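Local coordinates for peptidoglycan-recognition protein SD (Drosophila melanogaster, PDB 2RKQ) that binds bacterial peptidoglycan as a secreted pattern-recognition protein and activates the Toll pathway of innate immunity in response to Gram-positive bacteria, at residues E9-P14 and H48-Q53; K13-A18 and F62-Y67; A88-N93 and R142-T147; R109-E114 and E152-L157; E134-L139 and W161-E166. One frame throughout, in Å; residues are numbered along the deposited sequence.

Contact 1: E9-P14 and H48-Q53; sequences EWNAKP and HMRNLQ. Unlike the reference sequence in segment 48-53: R50 (reference Gln).
W10 and A12 bring the irregular loop 9-14 against one face of the helical turns 48-53, with CA atoms 7.3 Å apart for W10 and M49 and 6.3 Å for A12 and R50. The indole of W10 is sandwiched: M49 CE lies over one face, 3.6 Å from the six-membered ring centroid, while A12 CB of the same loop covers the opposite face. Bends at chi2 and chi3 of M49 curl the methyl over the ring, and SD sits farther out above that face, a Met-aromatic contact. R50, which differs from the reference sequence, passes the indole edge with CG and donates from NH1 to W10 O at 2.8 Å; NH1 also donates to S46 OG. Q53 reaches out fully extended, chi1 -178°, and its amide pairs with one backbone residue twice: OE1 accepts from K13 N at 2.9 Å and NE2 donates to K13 O at 2.8 Å. The loop packs on helix 42-58, whose M49 also touches L70 of strand 69-71, while W10 NE1 bonds E79 O of strand 77-79.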
# COMPACT_ATOMS: atom_id res chain seq x y z
N GLU A 9 15.03 6.60 -4.99
CA GLU A 9 14.83 7.92 -4.36
C GLU A 9 14.61 7.85 -2.86
O GLU A 9 14.87 8.83 -2.16
CB GLU A 9 13.69 8.67 -5.04
CG GLU A 9 14.03 9.19 -6.43
CD GLU A 9 12.80 9.73 -7.12
OE1 GLU A 9 12.55 10.95 -7.02
OE2 GLU A 9 12.06 8.94 -7.73
N TRP A 10 14.15 6.70 -2.34
CA TRP A 10 14.14 6.52 -0.91
C TRP A 10 15.24 5.61 -0.38
O TRP A 10 15.24 5.22 0.78
CB TRP A 10 12.75 6.13 -0.38
CG TRP A 10 12.09 4.86 -0.89
CD1 TRP A 10 11.23 4.75 -1.94
CD2 TRP A 10 12.12 3.57 -0.26
NE1 TRP A 10 10.76 3.46 -2.05
CE2 TRP A 10 11.29 2.71 -1.03
CE3 TRP A 10 12.79 3.04 0.86
CZ2 TRP A 10 11.10 1.37 -0.72
CZ3 TRP A 10 12.59 1.71 1.18
CH2 TRP A 10 11.75 0.88 0.40
N ASN A 11 16.20 5.31 -1.25
CA ASN A 11 17.37 4.51 -0.90
C ASN A 11 16.98 3.15 -0.35
O ASN A 11 17.52 2.67 0.66
CB ASN A 11 18.29 5.27 0.07
CG ASN A 11 19.64 4.62 0.21
OD1 ASN A 11 20.18 4.05 -0.75
ND2 ASN A 11 20.20 4.68 1.42
N ALA A 12 16.02 2.52 -1.03
CA ALA A 12 15.60 1.17 -0.70
C ALA A 12 16.74 0.19 -0.80
O ALA A 12 17.65 0.37 -1.62
CB ALA A 12 14.49 0.75 -1.66
N LYS A 13 16.68 -0.87 -0.01
CA LYS A 13 17.47 -2.06 -0.28
C LYS A 13 16.75 -2.87 -1.36
O LYS A 13 15.53 -2.79 -1.51
CB LYS A 13 17.66 -2.89 0.98
CG LYS A 13 18.41 -2.08 2.04
CD LYS A 13 19.00 -2.92 3.15
CE LYS A 13 19.89 -2.03 4.04
NZ LYS A 13 21.21 -1.65 3.41
N PRO A 14 17.50 -3.64 -2.15
CA PRO A 14 16.81 -4.54 -3.08
C PRO A 14 16.20 -5.70 -2.31
O PRO A 14 16.58 -5.94 -1.17
CB PRO A 14 17.96 -5.06 -3.95
CG PRO A 14 19.13 -5.02 -3.04
CD PRO A 14 18.97 -3.76 -2.24
N HIS A 48 10.98 6.46 7.50
CA HIS A 48 9.97 5.47 7.86
C HIS A 48 9.90 4.38 6.80
O HIS A 48 9.71 3.21 7.12
CB HIS A 48 8.60 6.12 8.04
CG HIS A 48 8.43 6.80 9.36
ND1 HIS A 48 7.25 6.76 10.08
CD2 HIS A 48 9.30 7.52 10.11
CE1 HIS A 48 7.40 7.43 11.21
NE2 HIS A 48 8.63 7.91 11.25
N MET A 49 10.07 4.76 5.54
CA MET A 49 10.10 3.77 4.46
C MET A 49 11.23 2.77 4.66
O MET A 49 11.02 1.55 4.58
CB MET A 49 10.24 4.45 3.10
CG MET A 49 8.96 5.10 2.57
SD MET A 49 7.71 3.85 2.20
CE MET A 49 8.54 2.91 0.95
N ARG A 50 12.44 3.27 4.90
CA ARG A 50 13.56 2.37 5.12
C ARG A 50 13.38 1.54 6.38
O ARG A 50 13.69 0.34 6.38
CB ARG A 50 14.88 3.13 5.15
CG ARG A 50 15.25 3.69 3.78
CD ARG A 50 16.59 4.36 3.81
NE ARG A 50 16.58 5.57 4.63
CZ ARG A 50 16.15 6.76 4.21
NH1 ARG A 50 15.67 6.91 2.99
NH2 ARG A 50 16.19 7.80 5.03
N ASN A 51 12.85 2.14 7.43
CA ASN A 51 12.66 1.41 8.68
C ASN A 51 11.63 0.30 8.51
O ASN A 51 11.81 -0.80 9.03
CB ASN A 51 12.28 2.34 9.82
CG ASN A 51 13.42 3.26 10.21
OD1 ASN A 51 14.56 3.07 9.79
ND2 ASN A 51 13.11 4.29 11.00
N LEU A 52 10.56 0.58 7.78
CA LEU A 52 9.56 -0.44 7.51
C LEU A 52 10.13 -1.56 6.65
O LEU A 52 9.93 -2.73 6.95
CB LEU A 52 8.32 0.13 6.84
CG LEU A 52 7.20 -0.90 6.67
CD1 LEU A 52 6.74 -1.50 8.01
CD2 LEU A 52 6.04 -0.27 5.94
N GLN A 53 10.82 -1.21 5.58
CA GLN A 53 11.44 -2.24 4.77
C GLN A 53 12.35 -3.10 5.62
O GLN A 53 12.28 -4.31 5.53
CB GLN A 53 12.22 -1.64 3.62
CG GLN A 53 12.82 -2.72 2.74
CD GLN A 53 13.68 -2.20 1.62
OE1 GLN A 53 14.44 -1.24 1.78
NE2 GLN A 53 13.56 -2.85 0.46

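Contact 2: K13-A18 and F62-Y67; sequences KPPNGA and FSDIGY
Two irregular connections meet at the protein surface here: P15 to A18, in the loop between strands 4-5 and 26-33, lie along S63 and D64, in the link from helix 42-58 to strand 69-71. The CA atoms of P15 and D64 are 4.7 Å apart, those of G17 and S63 4.6 Å. S63 works with both its carbonyl and its hydroxyl. Its O accepts from N16 N at 2.8 Å, and N16 ND2, folded back by a chi1 of 74°, adds a weak bond to the same oxygen at 3.4 Å. S63 OG donates to A18 O at 3.0 Å from well above that carbonyl's plane. G17 passes close by, its O 3.4 Å from S63 CB. The P15 ring lies alongside D64, P15 CG being 3.7 Å from D64 OD1, and the carboxylate turns to a salt bridge with R7 and a bond from Q53. Without a bridge or regular strand on either segment, the arrangement is a surface contact between two loops of the amidase-type PGRP fold, held through the S63 and A18 carbonyls.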
# COMPACT_ATOMS: atom_id res chain seq x y z
N LYS A 13 16.68 -0.87 -0.01
CA LYS A 13 17.47 -2.06 -0.28
C LYS A 13 16.75 -2.87 -1.36
O LYS A 13 15.53 -2.79 -1.51
CB LYS A 13 17.66 -2.89 0.98
CG LYS A 13 18.41 -2.08 2.04
CD LYS A 13 19.00 -2.92 3.15
CE LYS A 13 19.89 -2.03 4.04
NZ LYS A 13 21.21 -1.65 3.41
N PRO A 14 17.50 -3.64 -2.15
CA PRO A 14 16.81 -4.54 -3.08
C PRO A 14 16.20 -5.70 -2.31
O PRO A 14 16.58 -5.94 -1.17
CB PRO A 14 17.96 -5.06 -3.95
CG PRO A 14 19.13 -5.02 -3.04
CD PRO A 14 18.97 -3.76 -2.24
N PRO A 15 15.24 -6.40 -2.93
CA PRO A 15 14.71 -7.59 -2.28
C PRO A 15 15.81 -8.59 -1.97
O PRO A 15 16.81 -8.64 -2.68
CB PRO A 15 13.77 -8.17 -3.34
CG PRO A 15 13.33 -7.00 -4.11
CD PRO A 15 14.57 -6.15 -4.23
N ASN A 16 15.62 -9.34 -0.90
CA ASN A 16 16.51 -10.45 -0.57
C ASN A 16 15.60 -11.65 -0.38
O ASN A 16 14.99 -11.88 0.68
CB ASN A 16 17.42 -10.14 0.63
CG ASN A 16 16.69 -10.16 1.95
OD1 ASN A 16 17.32 -10.05 3.01
ND2 ASN A 16 15.38 -10.30 1.91
N GLY A 17 15.43 -12.34 -1.48
CA GLY A 17 14.55 -13.48 -1.53
C GLY A 17 13.71 -13.34 -2.77
O GLY A 17 13.38 -12.22 -3.19
N ALA A 18 13.36 -14.48 -3.34
CA ALA A 18 12.49 -14.54 -4.50
C ALA A 18 11.13 -14.05 -4.12
O ALA A 18 10.69 -14.17 -2.97
CB ALA A 18 12.41 -15.97 -5.01
N PHE A 62 10.21 -11.13 5.35
CA PHE A 62 9.71 -10.92 3.98
C PHE A 62 10.89 -10.71 3.04
O PHE A 62 11.96 -10.27 3.48
CB PHE A 62 8.81 -9.68 3.89
CG PHE A 62 7.51 -9.79 4.63
CD1 PHE A 62 6.72 -8.65 4.76
CD2 PHE A 62 7.04 -11.00 5.15
CE1 PHE A 62 5.50 -8.71 5.42
CE2 PHE A 62 5.81 -11.07 5.83
CZ PHE A 62 5.05 -9.91 5.97
N SER A 63 10.69 -11.03 1.76
CA SER A 63 11.69 -10.76 0.75
C SER A 63 11.93 -9.28 0.48
O SER A 63 12.96 -8.92 -0.08
CB SER A 63 11.32 -11.44 -0.56
OG SER A 63 11.21 -12.84 -0.35
N ASP A 64 10.95 -8.44 0.84
CA ASP A 64 11.01 -7.01 0.53
C ASP A 64 9.94 -6.37 1.36
O ASP A 64 9.14 -7.07 2.00
CB ASP A 64 10.71 -6.82 -0.97
CG ASP A 64 10.98 -5.41 -1.48
OD1 ASP A 64 10.51 -5.15 -2.60
OD2 ASP A 64 11.65 -4.60 -0.80
N ILE A 65 9.92 -5.04 1.38
CA ILE A 65 8.76 -4.34 1.92
C ILE A 65 7.50 -4.95 1.29
O ILE A 65 7.51 -5.33 0.13
CB ILE A 65 8.88 -2.82 1.65
CG1 ILE A 65 7.95 -2.02 2.55
CG2 ILE A 65 8.82 -2.50 0.12
CD1 ILE A 65 8.34 -0.55 2.58
N GLY A 66 6.43 -5.08 2.08
CA GLY A 66 5.32 -5.95 1.69
C GLY A 66 4.33 -5.39 0.70
O GLY A 66 3.49 -6.12 0.17
N TYR A 67 4.39 -4.08 0.49
CA TYR A 67 3.40 -3.36 -0.30
C TYR A 67 3.96 -2.88 -1.62
O TYR A 67 5.18 -2.77 -1.80
CB TYR A 67 2.89 -2.15 0.51
CG TYR A 67 2.19 -2.60 1.77
CD1 TYR A 67 2.81 -2.52 2.99
CD2 TYR A 67 0.92 -3.15 1.71
CE1 TYR A 67 2.17 -2.97 4.13
CE2 TYR A 67 0.28 -3.61 2.83
CZ TYR A 67 0.90 -3.50 4.03
OH TYR A 67 0.23 -3.97 5.14

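Contact 3: A88-N93 and R142-T147; sequences AFAGPN and RQVSAT
V144 O receives the N-H of N93 ND2 at 2.8 Å and 169°, a nearly straight bond that joins two loops beside the central sheet of the amidase-like PGRP fold. The acceptor lies near the N93 amide plane, whereas the donor is tilted 30° from the carbonyl plane of V144. With CG beside the backbone N of N93, chi1 -63°, the amide swings across to V144, and N93 CB packs 3.9 Å from V144 CB. Next to this polar link, A90 CB touches the CG2 branch of V144 at 3.7 Å, so the valine is met by a methyl and a methylene while its carbonyl takes the hydrogen bond. S145 is more loosely placed, with its CB and OG lying near F89 O.

Outside this first shell, the loop 88-93 is held in shape by its own turn, in which N93 N bonds A90 O, and by N94 OD1, which accepts from the backbone N of both F89 and A90. H141 NE2 bonds F89 O, and the F89 ring meets that of Y67. V30 of strand 26-33 touches both F89 and V144, and L169 packs on V144 and N93, so the C-terminus also borders the junction. One water spans the two backbones, donating to A90 O at 2.9 Å and to V144 O at 3.1 Å.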
# COMPACT_ATOMS: atom_id res chain seq x y z
N ALA A 88 3.16 -9.02 0.14
CA ALA A 88 3.20 -9.81 1.37
C ALA A 88 2.46 -9.01 2.41
O ALA A 88 3.05 -8.28 3.22
CB ALA A 88 4.65 -10.07 1.80
N PHE A 89 1.14 -9.13 2.38
CA PHE A 89 0.28 -8.45 3.34
C PHE A 89 -0.98 -9.25 3.68
O PHE A 89 -1.67 -8.90 4.63
CB PHE A 89 -0.09 -7.02 2.87
CG PHE A 89 -0.68 -6.97 1.50
CD1 PHE A 89 -2.04 -7.21 1.30
CD2 PHE A 89 0.12 -6.70 0.40
CE1 PHE A 89 -2.58 -7.17 0.00
CE2 PHE A 89 -0.41 -6.67 -0.89
CZ PHE A 89 -1.76 -6.90 -1.09
N ALA A 90 -1.25 -10.34 2.95
CA ALA A 90 -2.53 -11.03 3.14
C ALA A 90 -2.47 -12.55 3.00
O ALA A 90 -3.50 -13.19 2.79
CB ALA A 90 -3.57 -10.46 2.17
N GLY A 91 -1.27 -13.12 3.08
CA GLY A 91 -1.13 -14.59 2.99
C GLY A 91 -1.82 -15.17 1.76
O GLY A 91 -1.54 -14.76 0.64
N PRO A 92 -2.76 -16.11 1.95
CA PRO A 92 -3.43 -16.72 0.79
C PRO A 92 -4.16 -15.72 -0.10
O PRO A 92 -4.46 -16.02 -1.27
CB PRO A 92 -4.45 -17.67 1.44
CG PRO A 92 -4.64 -17.17 2.80
CD PRO A 92 -3.27 -16.65 3.22
N ASN A 93 -4.43 -14.53 0.44
CA ASN A 93 -5.14 -13.49 -0.31
C ASN A 93 -4.22 -12.44 -0.94
O ASN A 93 -4.69 -11.41 -1.41
CB ASN A 93 -6.20 -12.84 0.58
CG ASN A 93 -7.26 -13.83 1.00
OD1 ASN A 93 -7.71 -14.66 0.20
ND2 ASN A 93 -7.65 -13.77 2.27
N ARG A 142 -8.40 -5.36 6.19
CA ARG A 142 -9.19 -6.20 7.08
C ARG A 142 -10.15 -7.14 6.35
O ARG A 142 -10.66 -8.10 6.95
CB ARG A 142 -10.01 -5.33 8.04
CG ARG A 142 -10.94 -4.34 7.37
CD ARG A 142 -11.82 -3.63 8.39
NE ARG A 142 -11.01 -2.83 9.30
CZ ARG A 142 -11.53 -2.11 10.29
NH1 ARG A 142 -12.85 -2.09 10.46
NH2 ARG A 142 -10.73 -1.41 11.08
N GLN A 143 -10.44 -6.86 5.08
CA GLN A 143 -11.33 -7.74 4.32
C GLN A 143 -10.58 -8.95 3.75
O GLN A 143 -11.22 -9.91 3.30
CB GLN A 143 -12.03 -6.98 3.21
CG GLN A 143 -12.85 -5.81 3.72
CD GLN A 143 -13.49 -5.05 2.60
OE1 GLN A 143 -13.04 -3.95 2.23
NE2 GLN A 143 -14.57 -5.61 2.06
N VAL A 144 -9.25 -8.90 3.78
CA VAL A 144 -8.44 -9.97 3.21
C VAL A 144 -7.46 -10.60 4.20
O VAL A 144 -6.78 -11.58 3.87
CB VAL A 144 -7.66 -9.49 1.98
CG1 VAL A 144 -8.61 -8.95 0.91
CG2 VAL A 144 -6.61 -8.43 2.35
N SER A 145 -7.37 -10.04 5.40
CA SER A 145 -6.43 -10.48 6.42
C SER A 145 -7.07 -10.22 7.76
O SER A 145 -7.89 -9.29 7.88
CB SER A 145 -5.14 -9.68 6.30
OG SER A 145 -4.16 -10.15 7.21
N ALA A 146 -6.72 -11.02 8.76
CA ALA A 146 -7.24 -10.82 10.10
C ALA A 146 -6.45 -9.71 10.78
O ALA A 146 -5.40 -9.93 11.37
CB ALA A 146 -7.17 -12.13 10.91
N THR A 147 -6.97 -8.50 10.64
CA THR A 147 -6.29 -7.30 11.09
C THR A 147 -7.29 -6.16 11.21
O THR A 147 -8.35 -6.20 10.58
CB THR A 147 -5.15 -6.88 10.12
OG1 THR A 147 -4.50 -5.70 10.59
CG2 THR A 147 -5.67 -6.65 8.68
O HOH W 1 -5.06 -13.86 5.11

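Contact 4: R109-E114 and E152-L157; sequences RAPNKE and EALYAL
L154, in the first turn of helix 152-158, packs on P111, and its side chain can be followed outward. L154 CB lies 4.0 Å from P111 CD; chi1 174° places CG anti to the backbone N, and with chi2 52° both methyls reach P111 CG. CD1 of L154 meets P111 CG at 3.8 Å and P111 CD at nearly the same distance, while L154 CD2 reaches P111 CG at 3.9 Å. The leucine and the proline ring cross at about a right angle, and both methyls come up against CG from one side. One helical turn along, L157 CD1 touches A110 CB at 3.6 Å. A153 CB, at the other end of the patch, rests on the backbone of R109, 3.5 Å from R109 C, where the chains come closest, with A110 and A153 CA atoms 5.2 Å apart. No hydrogen bond crosses the contact; it is wholly van der Waals. F106, F102 and L116 continue the apolar cluster around P111 and L154. It is a helix-on-loop contact, in which the approach to helix 113-128 lies against the C-terminal helix of the PGRP domain.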
# COMPACT_ATOMS: atom_id res chain seq x y z
N ARG A 109 -7.99 8.47 13.71
CA ARG A 109 -8.08 9.64 12.87
C ARG A 109 -7.74 9.25 11.45
O ARG A 109 -7.01 8.27 11.23
CB ARG A 109 -7.14 10.74 13.38
CG ARG A 109 -5.67 10.48 13.15
CD ARG A 109 -4.81 11.62 13.72
NE ARG A 109 -4.96 12.88 13.00
CZ ARG A 109 -4.55 14.06 13.46
NH1 ARG A 109 -3.96 14.15 14.65
NH2 ARG A 109 -4.74 15.16 12.73
N ALA A 110 -8.29 9.99 10.50
CA ALA A 110 -8.03 9.77 9.07
C ALA A 110 -6.64 10.25 8.69
O ALA A 110 -6.08 11.13 9.35
CB ALA A 110 -9.07 10.51 8.23
N PRO A 111 -6.08 9.68 7.60
CA PRO A 111 -4.88 10.26 7.01
C PRO A 111 -5.13 11.71 6.59
O PRO A 111 -6.30 12.13 6.43
CB PRO A 111 -4.65 9.40 5.76
CG PRO A 111 -5.33 8.08 6.07
CD PRO A 111 -6.54 8.49 6.86
N ASN A 112 -4.04 12.44 6.39
CA ASN A 112 -4.09 13.82 5.88
C ASN A 112 -4.75 13.86 4.51
O ASN A 112 -4.64 12.91 3.73
CB ASN A 112 -2.66 14.37 5.77
CG ASN A 112 -1.95 14.47 7.12
OD1 ASN A 112 -2.59 14.50 8.17
ND2 ASN A 112 -0.64 14.55 7.08
N LYS A 113 -5.39 14.98 4.19
CA LYS A 113 -6.01 15.14 2.88
C LYS A 113 -5.03 14.87 1.74
O LYS A 113 -5.40 14.22 0.76
CB LYS A 113 -6.62 16.55 2.71
CG LYS A 113 -7.07 16.85 1.27
CD LYS A 113 -7.58 18.26 1.12
CE LYS A 113 -8.16 18.48 -0.25
NZ LYS A 113 -7.12 18.58 -1.32
N GLU A 114 -3.79 15.36 1.86
CA GLU A 114 -2.81 15.16 0.80
C GLU A 114 -2.55 13.68 0.56
O GLU A 114 -2.34 13.26 -0.57
CB GLU A 114 -1.50 15.85 1.12
CG GLU A 114 -1.58 17.35 1.02
CD GLU A 114 -2.21 17.95 2.24
OE1 GLU A 114 -2.22 17.26 3.30
OE2 GLU A 114 -2.71 19.09 2.14
N GLU A 152 -9.97 1.91 11.68
CA GLU A 152 -11.39 2.23 11.51
C GLU A 152 -11.63 3.50 10.69
O GLU A 152 -12.51 3.51 9.82
CB GLU A 152 -12.09 2.38 12.87
CG GLU A 152 -12.14 1.13 13.71
CD GLU A 152 -12.98 0.01 13.10
OE1 GLU A 152 -12.64 -1.17 13.37
OE2 GLU A 152 -13.97 0.28 12.38
N ALA A 153 -10.87 4.56 10.97
CA ALA A 153 -11.15 5.85 10.34
C ALA A 153 -10.84 5.80 8.85
O ALA A 153 -11.60 6.31 8.03
CB ALA A 153 -10.36 6.97 11.01
N LEU A 154 -9.72 5.17 8.52
CA LEU A 154 -9.37 5.06 7.12
C LEU A 154 -10.27 4.07 6.39
O LEU A 154 -10.69 4.31 5.25
CB LEU A 154 -7.88 4.71 6.99
CG LEU A 154 -7.37 4.42 5.58
CD1 LEU A 154 -7.72 5.54 4.58
CD2 LEU A 154 -5.87 4.25 5.65
N TYR A 155 -10.59 2.96 7.04
CA TYR A 155 -11.52 2.00 6.45
C TYR A 155 -12.86 2.63 6.11
O TYR A 155 -13.38 2.43 5.02
CB TYR A 155 -11.72 0.79 7.35
CG TYR A 155 -12.55 -0.30 6.72
CD1 TYR A 155 -13.80 -0.62 7.24
CD2 TYR A 155 -12.10 -0.98 5.59
CE1 TYR A 155 -14.57 -1.63 6.67
CE2 TYR A 155 -12.86 -1.99 5.01
CZ TYR A 155 -14.09 -2.29 5.56
OH TYR A 155 -14.86 -3.29 4.98
N ALA A 156 -13.37 3.47 7.02
CA ALA A 156 -14.66 4.14 6.78
C ALA A 156 -14.63 5.01 5.53
O ALA A 156 -15.63 5.13 4.80
CB ALA A 156 -15.03 4.97 7.97
N LEU A 157 -13.48 5.63 5.30
CA LEU A 157 -13.30 6.48 4.13
C LEU A 157 -13.25 5.65 2.85
O LEU A 157 -13.96 5.95 1.87
CB LEU A 157 -12.04 7.35 4.27
CG LEU A 157 -12.06 8.42 5.35
CD1 LEU A 157 -10.68 9.10 5.38
CD2 LEU A 157 -13.18 9.45 5.09

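Contact 5: E134-L139 and W161-E166; sequences EGYKLL and WPNWSE
L138 and W164 form a single backbone bridge, with CA atoms 4.4 Å apart. L138 N donates to N163 O at 2.9 Å and 171°, and S165 N donates to L138 O at 3.0 Å. N163 stands at positive phi in a type II turn from W161 to W164, closed by W164 N to W161 O. Among the side chains, the N163 amide stands over the face of the Y136 ring, ND2 3.4 Å above its plane, with amide and ring planes 80° apart. The apolar pairs are L138 CD2 with W161 CB, at 3.6 Å, and with W164 CB; L139 CD2 lies against S165. Water completes the polar part: one molecule connects E134 O with N163 ND2, and another joins Y136 OH to P162 O. Beyond the two segments, W164 NE1 bonds Q143. The bridge is made by strand 136-140, an outermost strand of the mixed sheet within this chain, which pairs with strand 26-33, while Y136 and W161 pack on helix 113-128.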
# COMPACT_ATOMS: atom_id res chain seq x y z
N GLU A 134 -9.54 -1.75 -14.76
CA GLU A 134 -10.47 -0.66 -14.59
C GLU A 134 -11.61 -1.03 -13.64
O GLU A 134 -11.95 -0.26 -12.75
CB GLU A 134 -11.02 -0.19 -15.94
CG GLU A 134 -11.87 1.07 -15.82
CD GLU A 134 -12.62 1.42 -17.09
OE1 GLU A 134 -13.09 0.50 -17.78
OE2 GLU A 134 -12.74 2.64 -17.34
N GLY A 135 -12.17 -2.23 -13.83
CA GLY A 135 -13.26 -2.71 -12.97
C GLY A 135 -12.70 -3.38 -11.74
O GLY A 135 -13.02 -4.53 -11.47
N TYR A 136 -11.84 -2.67 -11.01
CA TYR A 136 -11.17 -3.30 -9.87
C TYR A 136 -12.07 -3.43 -8.66
O TYR A 136 -13.10 -2.75 -8.56
CB TYR A 136 -9.87 -2.56 -9.50
CG TYR A 136 -9.99 -1.11 -9.09
CD1 TYR A 136 -10.11 -0.75 -7.74
CD2 TYR A 136 -9.91 -0.09 -10.03
CE1 TYR A 136 -10.20 0.57 -7.35
CE2 TYR A 136 -9.97 1.26 -9.65
CZ TYR A 136 -10.12 1.57 -8.30
OH TYR A 136 -10.18 2.90 -7.90
N LYS A 137 -11.71 -4.35 -7.78
CA LYS A 137 -12.33 -4.40 -6.46
C LYS A 137 -11.42 -3.67 -5.51
O LYS A 137 -10.23 -4.00 -5.42
CB LYS A 137 -12.47 -5.84 -5.99
CG LYS A 137 -13.27 -6.72 -6.93
CD LYS A 137 -14.67 -6.17 -7.16
CE LYS A 137 -15.46 -7.18 -8.02
NZ LYS A 137 -16.72 -6.60 -8.57
N LEU A 138 -11.96 -2.68 -4.81
CA LEU A 138 -11.21 -2.00 -3.78
C LEU A 138 -11.57 -2.60 -2.44
O LEU A 138 -12.76 -2.67 -2.09
CB LEU A 138 -11.52 -0.50 -3.79
CG LEU A 138 -10.83 0.33 -2.72
CD1 LEU A 138 -9.37 0.54 -3.06
CD2 LEU A 138 -11.56 1.66 -2.60
N LEU A 139 -10.56 -3.00 -1.67
CA LEU A 139 -10.80 -3.68 -0.40
C LEU A 139 -9.96 -3.08 0.70
O LEU A 139 -8.86 -2.62 0.45
CB LEU A 139 -10.41 -5.15 -0.51
CG LEU A 139 -11.21 -5.91 -1.57
CD1 LEU A 139 -10.54 -7.25 -1.83
CD2 LEU A 139 -12.63 -6.12 -1.11
N TRP A 161 -15.22 5.06 -1.39
CA TRP A 161 -14.56 5.27 -2.66
C TRP A 161 -15.15 4.40 -3.77
O TRP A 161 -15.72 3.34 -3.50
CB TRP A 161 -13.07 4.93 -2.54
CG TRP A 161 -12.29 5.85 -1.67
CD1 TRP A 161 -12.77 6.86 -0.88
CD2 TRP A 161 -10.88 5.79 -1.45
NE1 TRP A 161 -11.72 7.46 -0.20
CE2 TRP A 161 -10.56 6.82 -0.52
CE3 TRP A 161 -9.85 4.98 -1.95
CZ2 TRP A 161 -9.24 7.04 -0.09
CZ3 TRP A 161 -8.55 5.20 -1.52
CH2 TRP A 161 -8.26 6.23 -0.59
N PRO A 162 -14.97 4.84 -5.02
CA PRO A 162 -15.41 4.03 -6.14
C PRO A 162 -14.81 2.63 -6.09
O PRO A 162 -13.64 2.45 -5.72
CB PRO A 162 -14.89 4.79 -7.36
CG PRO A 162 -14.72 6.20 -6.90
CD PRO A 162 -14.37 6.11 -5.45
N ASN A 163 -15.65 1.66 -6.41
CA ASN A 163 -15.26 0.26 -6.54
C ASN A 163 -15.03 -0.46 -5.23
O ASN A 163 -14.61 -1.61 -5.23
CB ASN A 163 -14.05 0.08 -7.44
CG ASN A 163 -14.37 0.31 -8.88
OD1 ASN A 163 -15.51 0.13 -9.32
ND2 ASN A 163 -13.36 0.68 -9.65
N TRP A 164 -15.31 0.18 -4.09
CA TRP A 164 -15.24 -0.56 -2.86
C TRP A 164 -16.22 -1.73 -2.92
O TRP A 164 -17.37 -1.57 -3.37
CB TRP A 164 -15.52 0.31 -1.63
CG TRP A 164 -15.46 -0.55 -0.40
CD1 TRP A 164 -14.32 -1.05 0.19
CD2 TRP A 164 -16.57 -1.06 0.34
NE1 TRP A 164 -14.67 -1.84 1.28
CE2 TRP A 164 -16.04 -1.86 1.39
CE3 TRP A 164 -17.96 -0.94 0.23
CZ2 TRP A 164 -16.85 -2.52 2.32
CZ3 TRP A 164 -18.77 -1.59 1.16
CH2 TRP A 164 -18.21 -2.38 2.19
N SER A 165 -15.73 -2.90 -2.53
CA SER A 165 -16.51 -4.14 -2.52
C SER A 165 -16.69 -4.63 -1.12
O SER A 165 -15.75 -4.59 -0.33
CB SER A 165 -15.78 -5.22 -3.30
OG SER A 165 -16.38 -6.48 -3.05
N GLU A 166 -17.90 -5.09 -0.82
CA GLU A 166 -18.24 -5.52 0.52
C GLU A 166 -17.75 -6.94 0.85
O GLU A 166 -17.85 -7.37 1.99
CB GLU A 166 -19.76 -5.37 0.75
CG GLU A 166 -20.62 -6.28 -0.11
CD GLU A 166 -22.13 -6.04 0.04
OE1 GLU A 166 -22.87 -7.05 0.07
OE2 GLU A 166 -22.57 -4.88 0.13
O HOH W 2 -12.67 2.25 -12.23
O HOH W 3 -11.32 3.88 -5.68
O HOH W 4 -15.40 -2.87 -9.92
O HOH W 5 -18.11 -5.57 -5.83

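Contacts 1 and 2 share K13 and P14 of one loop, laid first over helix 42-58 and then against the link that follows it; Q53 bonds D64 between them. Contact 3 is the buried one, contact 2 a surface contact, and contacts 1, 4 and 5 are partly buried. Their chemistry follows: contact 4 is purely apolar, contact 2 mainly hydrogen-bonded, and contacts 1, 3 and 5 mix both, with waters crossing contacts 3 and 5. Contacts 3, 4 and 5 interlock: R142 and Q143 touch Y155, and Q143 grips W164 and S165. G66 bonds A88, joining contacts 2 and 3, while contacts 1 and 5, with centres about 29 Å apart, lie on opposite sides of the chain's centre.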